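Local coordinates for protein putative sporulation-specific glycosylase YdhD (Bacillus subtilis subsp. subtilis str. 168, PDB 3CZ8) that probably hydrolyses glycosidic bonds of a chitin- or peptidoglycan-like polysaccharide during sporulation, this piece being its family 18 glycosyl hydrolase domain, at residues Y32-I43 with R65-L76. The protein carries 1 engineered substitution. Residues are numbered along the deposited sequence; the frame is centred on the assembly and turned at random.
With GOL (glycerol), chain C.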
loop_
_atom_site.group_PDB
_atom_site.type_symbol
_atom_site.label_atom_id
_atom_site.label_comp_id
_atom_site.label_asym_id
_atom_site.label_seq_id
_atom_site.Cartn_x
_atom_site.Cartn_y
_atom_site.Cartn_z
ATOM N N TYR A 32 -9.029 -22.028 12.810
ATOM C CA TYR A 32 -8.693 -20.632 12.510
ATOM C C TYR A 32 -9.811 -19.889 11.777
ATOM O O TYR A 32 -10.523 -20.460 10.953
ATOM C CB TYR A 32 -7.358 -20.515 11.764
ATOM C CG TYR A 32 -6.138 -20.874 12.597
ATOM C CD1 TYR A 32 -4.922 -21.173 11.986
ATOM C CD2 TYR A 32 -6.201 -20.922 13.995
ATOM C CE1 TYR A 32 -3.798 -21.504 12.743
ATOM C CE2 TYR A 32 -5.087 -21.258 14.758
ATOM C CZ TYR A 32 -3.889 -21.546 14.127
ATOM O OH TYR A 32 -2.780 -21.877 14.883
ATOM N N SER A 33 -9.950 -18.610 12.109
ATOM C CA SER A 33 -11.070 -17.792 11.670
ATOM C C SER A 33 -10.681 -16.774 10.587
ATOM O O SER A 33 -11.537 -16.045 10.066
ATOM C CB SER A 33 -11.667 -17.086 12.891
ATOM O OG SER A 33 -12.652 -16.142 12.529
ATOM N N SER A 34 -9.395 -16.729 10.247
ATOM C CA SER A 34 -8.901 -15.780 9.255
ATOM C C SER A 34 -7.798 -16.385 8.405
ATOM O O SER A 34 -7.276 -17.455 8.714
ATOM C CB SER A 34 -8.410 -14.499 9.937
ATOM O OG SER A 34 -8.135 -13.485 8.983
ATOM N N SER A 35 -7.456 -15.700 7.319
ATOM C CA SER A 35 -6.372 -16.143 6.457
ATOM C C SER A 35 -5.655 -14.964 5.822
ATOM O O SER A 35 -6.179 -13.854 5.793
ATOM C CB SER A 35 -6.868 -17.131 5.391
ATOM O OG SER A 35 -7.922 -16.580 4.621
ATOM N N ILE A 36 -4.439 -15.215 5.347
ATOM C CA ILE A 36 -3.669 -14.248 4.582
ATOM C C ILE A 36 -3.205 -14.977 3.329
ATOM O O ILE A 36 -2.556 -16.018 3.425
ATOM C CB ILE A 36 -2.459 -13.705 5.400
ATOM C CG1 ILE A 36 -2.925 -12.648 6.402
ATOM C CG2 ILE A 36 -1.380 -13.120 4.497
ATOM C CD1 ILE A 36 -1.913 -12.337 7.486
ATOM N N SER A 37 -3.572 -14.450 2.160
ATOM C CA SER A 37 -3.106 -15.015 0.904
ATOM C C SER A 37 -1.943 -14.185 0.383
ATOM O O SER A 37 -2.131 -13.055 -0.073
ATOM C CB SER A 37 -4.242 -15.094 -0.120
ATOM O OG SER A 37 -5.431 -15.586 0.478
ATOM N N ILE A 38 -0.764 -14.754 0.421
ATOM C CA ILE A 38 0.436 -14.083 0.014
ATOM C C ILE A 38 0.655 -14.097 -1.482
ATOM O O ILE A 38 0.702 -15.124 -2.064
ATOM C CB ILE A 38 1.655 -14.652 0.724
ATOM C CG1 ILE A 38 1.509 -14.526 2.215
ATOM C CG2 ILE A 38 2.879 -13.950 0.305
ATOM C CD1 ILE A 38 2.306 -15.422 2.932
ATOM N N PHE A 39 0.832 -12.935 -2.081
ATOM C CA PHE A 39 1.024 -12.815 -3.512
ATOM C C PHE A 39 2.472 -13.006 -3.891
ATOM O O PHE A 39 3.301 -12.731 -3.117
ATOM C CB PHE A 39 0.472 -11.494 -4.026
ATOM C CG PHE A 39 -0.989 -11.529 -4.292
ATOM C CD1 PHE A 39 -1.470 -11.581 -5.566
ATOM C CD2 PHE A 39 -1.888 -11.554 -3.270
ATOM C CE1 PHE A 39 -2.792 -11.651 -5.786
ATOM C CE2 PHE A 39 -3.195 -11.626 -3.523
ATOM C CZ PHE A 39 -3.641 -11.668 -4.771
ATOM N N GLU A 40 2.785 -13.423 -5.098
ATOM C CA GLU A 40 2.190 -14.533 -5.787
ATOM C C GLU A 40 3.251 -15.556 -6.160
ATOM O O GLU A 40 4.416 -15.246 -6.159
ATOM C CB GLU A 40 1.572 -14.016 -7.053
ATOM C CG GLU A 40 2.451 -13.055 -7.754
ATOM C CD GLU A 40 3.210 -13.673 -8.873
ATOM O OE1 GLU A 40 4.284 -13.188 -9.183
ATOM O OE2 GLU A 40 2.723 -14.641 -9.442
ATOM N N TYR A 41 2.828 -16.770 -6.475
ATOM C CA TYR A 41 3.572 -17.674 -7.333
ATOM C C TYR A 41 2.928 -17.776 -8.684
ATOM O O TYR A 41 1.749 -17.833 -8.772
ATOM C CB TYR A 41 3.623 -19.064 -6.727
ATOM C CG TYR A 41 4.459 -19.211 -5.493
ATOM C CD1 TYR A 41 3.959 -18.889 -4.264
ATOM C CD2 TYR A 41 5.744 -19.704 -5.560
ATOM C CE1 TYR A 41 4.688 -19.032 -3.174
ATOM C CE2 TYR A 41 6.477 -19.852 -4.475
ATOM C CZ TYR A 41 5.951 -19.518 -3.278
ATOM O OH TYR A 41 6.671 -19.642 -2.143
ATOM N N HIS A 42 3.708 -17.805 -9.737
ATOM C CA HIS A 42 3.138 -17.900 -11.046
ATOM C C HIS A 42 3.508 -19.167 -11.800
ATOM O O HIS A 42 4.470 -19.820 -11.482
ATOM C CB HIS A 42 3.408 -16.645 -11.876
ATOM C CG HIS A 42 4.819 -16.174 -11.809
ATOM N ND1 HIS A 42 5.295 -15.405 -10.781
ATOM C CD2 HIS A 42 5.866 -16.390 -12.629
ATOM C CE1 HIS A 42 6.574 -15.173 -10.963
ATOM N NE2 HIS A 42 6.945 -15.761 -12.078
ATOM N N ILE A 43 2.720 -19.491 -12.808
ATOM C CA ILE A 43 2.801 -20.787 -13.470
ATOM C C ILE A 43 3.444 -20.717 -14.859
ATOM O O ILE A 43 3.427 -19.672 -15.518
ATOM C CB ILE A 43 1.404 -21.479 -13.545
ATOM C CG1 ILE A 43 0.457 -20.737 -14.498
ATOM C CG2 ILE A 43 0.790 -21.574 -12.153
ATOM C CD1 ILE A 43 -0.815 -21.494 -14.837
ATOM N N ARG A 65 0.430 -16.048 14.697
ATOM C CA ARG A 65 -0.661 -15.112 14.969
ATOM C C ARG A 65 -2.045 -15.778 14.951
ATOM O O ARG A 65 -3.069 -15.106 15.133
ATOM C CB ARG A 65 -0.598 -13.942 13.982
ATOM C CG ARG A 65 0.521 -12.939 14.287
ATOM C CD ARG A 65 0.922 -12.093 13.076
ATOM N NE ARG A 65 -0.171 -11.266 12.560
ATOM C CZ ARG A 65 -0.765 -11.449 11.383
ATOM N NH1 ARG A 65 -0.376 -12.431 10.579
ATOM N NH2 ARG A 65 -1.750 -10.644 11.006
ATOM N N ARG A 66 -2.053 -17.100 14.751
ATOM C CA ARG A 66 -3.274 -17.935 14.691
ATOM C C ARG A 66 -4.188 -17.575 13.511
ATOM O O ARG A 66 -5.411 -17.466 13.641
ATOM C CB ARG A 66 -4.029 -17.959 16.034
ATOM C CG ARG A 66 -3.255 -18.630 17.170
ATOM C CD ARG A 66 -4.136 -18.868 18.394
ATOM N NE ARG A 66 -5.198 -19.840 18.125
ATOM C CZ ARG A 66 -6.121 -20.223 19.005
ATOM N NH1 ARG A 66 -7.039 -21.112 18.651
ATOM N NH2 ARG A 66 -6.132 -19.723 20.235
ATOM N N VAL A 67 -3.555 -17.395 12.356
ATOM C CA VAL A 67 -4.211 -17.043 11.102
ATOM C C VAL A 67 -3.592 -17.984 10.068
ATOM O O VAL A 67 -2.412 -18.324 10.184
ATOM C CB VAL A 67 -3.963 -15.532 10.775
ATOM C CG1 VAL A 67 -4.324 -15.183 9.353
ATOM C CG2 VAL A 67 -4.755 -14.633 11.726
ATOM N N THR A 68 -4.377 -18.435 9.084
ATOM C CA THR A 68 -3.871 -19.383 8.074
ATOM C C THR A 68 -3.123 -18.689 6.928
ATOM O O THR A 68 -3.703 -17.867 6.228
ATOM C CB THR A 68 -5.009 -20.244 7.458
ATOM O OG1 THR A 68 -5.868 -20.739 8.489
ATOM C CG2 THR A 68 -4.439 -21.416 6.672
ATOM N N PRO A 69 -1.832 -19.018 6.730
ATOM C CA PRO A 69 -1.153 -18.518 5.537
ATOM C C PRO A 69 -1.496 -19.325 4.281
ATOM O O PRO A 69 -1.330 -20.552 4.249
ATOM C CB PRO A 69 0.329 -18.654 5.888
ATOM C CG PRO A 69 0.393 -19.758 6.878
ATOM C CD PRO A 69 -0.936 -19.817 7.587
ATOM N N LEU A 70 -1.969 -18.631 3.254
ATOM C CA LEU A 70 -2.298 -19.262 1.983
ATOM C C LEU A 70 -1.345 -18.787 0.900
ATOM O O LEU A 70 -0.980 -17.620 0.866
ATOM C CB LEU A 70 -3.753 -18.962 1.590
ATOM C CG LEU A 70 -4.874 -19.253 2.601
ATOM C CD1 LEU A 70 -6.216 -18.724 2.101
ATOM C CD2 LEU A 70 -4.987 -20.730 2.908
ATOM N N ALA A 71 -0.930 -19.706 0.035
ATOM C CA ALA A 71 -0.113 -19.371 -1.125
ATOM C C ALA A 71 -1.003 -18.950 -2.284
ATOM O O ALA A 71 -1.917 -19.679 -2.667
ATOM C CB ALA A 71 0.731 -20.567 -1.538
ATOM N N THR A 72 -0.739 -17.782 -2.860
ATOM C CA THR A 72 -1.493 -17.359 -4.032
ATOM C C THR A 72 -0.808 -17.858 -5.297
ATOM O O THR A 72 0.381 -17.618 -5.511
ATOM C CB THR A 72 -1.701 -15.836 -4.078
ATOM O OG1 THR A 72 -2.248 -15.405 -2.832
ATOM C CG2 THR A 72 -2.659 -15.448 -5.192
ATOM N N ILE A 73 -1.580 -18.558 -6.120
ATOM C CA ILE A 73 -1.103 -19.118 -7.368
ATOM C C ILE A 73 -1.798 -18.371 -8.505
ATOM O O ILE A 73 -3.029 -18.335 -8.569
ATOM C CB ILE A 73 -1.389 -20.655 -7.456
ATOM C CG1 ILE A 73 -1.128 -21.363 -6.116
ATOM C CG2 ILE A 73 -0.606 -21.298 -8.603
ATOM C CD1 ILE A 73 0.330 -21.346 -5.623
ATOM N N THR A 74 -1.003 -17.757 -9.383
ATOM C CA THR A 74 -1.529 -16.905 -10.457
ATOM C C THR A 74 -0.995 -17.304 -11.825
ATOM O O THR A 74 -0.043 -18.082 -11.928
ATOM C CB THR A 74 -1.162 -15.408 -10.258
ATOM O OG1 THR A 74 0.233 -15.218 -10.524
ATOM C CG2 THR A 74 -1.493 -14.914 -8.845
ATOM N N ASN A 75 -1.618 -16.756 -12.869
ATOM C CA ASN A 75 -1.102 -16.836 -14.235
ATOM C C ASN A 75 -0.487 -15.501 -14.699
ATOM O O ASN A 75 -0.705 -15.043 -15.825
ATOM C CB ASN A 75 -2.179 -17.326 -15.212
ATOM C CG ASN A 75 -3.454 -16.490 -15.167
ATOM O OD1 ASN A 75 -3.873 -16.018 -14.110
ATOM N ND2 ASN A 75 -4.085 -16.322 -16.325
ATOM N N LEU A 76 0.298 -14.891 -13.821
ATOM C CA LEU A 76 0.916 -13.610 -14.121
ATOM C C LEU A 76 2.174 -13.756 -14.963
ATOM O O LEU A 76 2.934 -14.710 -14.800
ATOM C CB LEU A 76 1.218 -12.838 -12.833
ATOM C CG LEU A 76 0.046 -12.048 -12.238
ATOM C CD1 LEU A 76 0.367 -11.607 -10.850
ATOM C CD2 LEU A 76 -0.305 -10.844 -13.070
HETATM C C1 GOL C . -10.548 -18.593 5.522
HETATM O O1 GOL C . -10.298 -17.335 6.112
HETATM C C2 GOL C . -11.113 -19.530 6.581
HETATM O O2 GOL C . -12.246 -18.917 7.159
HETATM C C3 GOL C . -10.074 -19.802 7.668
HETATM O O3 GOL C . -8.970 -20.518 7.159
HETATM O O HOH W 1 2.080 -17.416 -15.177
#
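Thr72 sets its CG2 methyl squarely over one face of the Phe39 ring, 3.9 Å from the ring centroid, a CH-pi contact at the bulge between parallel strands 35-42 and 68-74. The bulge shifts the register by one: Ile38 pairs with Ala71, but Tyr41 with Ile73. Thr72 spans the shift. Its N donates to Ile38 O, its OG1 adds a weak bond to the same oxygen, and its carbonyl O takes Tyr41 N at 2.8 Å in a nearly straight bond (178°).

Just beyond, Glu40 reaches across to Thr74, meeting it at about a right angle; CG lies between the backbone N and the carbonyl carbon (chi1 44°), and the chain then bends at chi2, bringing the carboxylate over. Thr74 OG1 donates to Glu40 OE2 at 2.8 Å on the anti side, well out of the carboxylate plane, while His42 ND1 reaches the syn side of Glu40 OE1 at 2.9 Å in a bent bond (136°). Tyr6 N of the second subunit also bonds to Glu40 OE1, so this buried carboxylate is gripped from both subunits.

The other end is looser and partly solvent-exposed. There the Tyr32 ring lies over the Arg66-Val67 peptide, Arg66 C 3.7 Å above the ring plane, with the poorly ordered Arg66 side chain crossing its CE2 side. An alanine in place of Tyr32 would remove the ring and is likely to leave this peptide, just after the Schellman turn of Arg66, uncovered on that side. Glycerol, probably from the crystallisation liquor, hydrogen-bonds through O1 to Ser35 OG (2.9 Å).

The two strands and helix 56-64 between them make a beta-alpha-beta unit of the TIM barrel; Thr62 and Trp63 of the helix pack on Ile36, Val67 and Pro69. Strand 9-17 flanks 35-42 antiparallel; strand 114-118 flanks 68-77 in parallel, and just past its end Glu120, the predicted proton donor, gives its backbone O to Asn75 ND2.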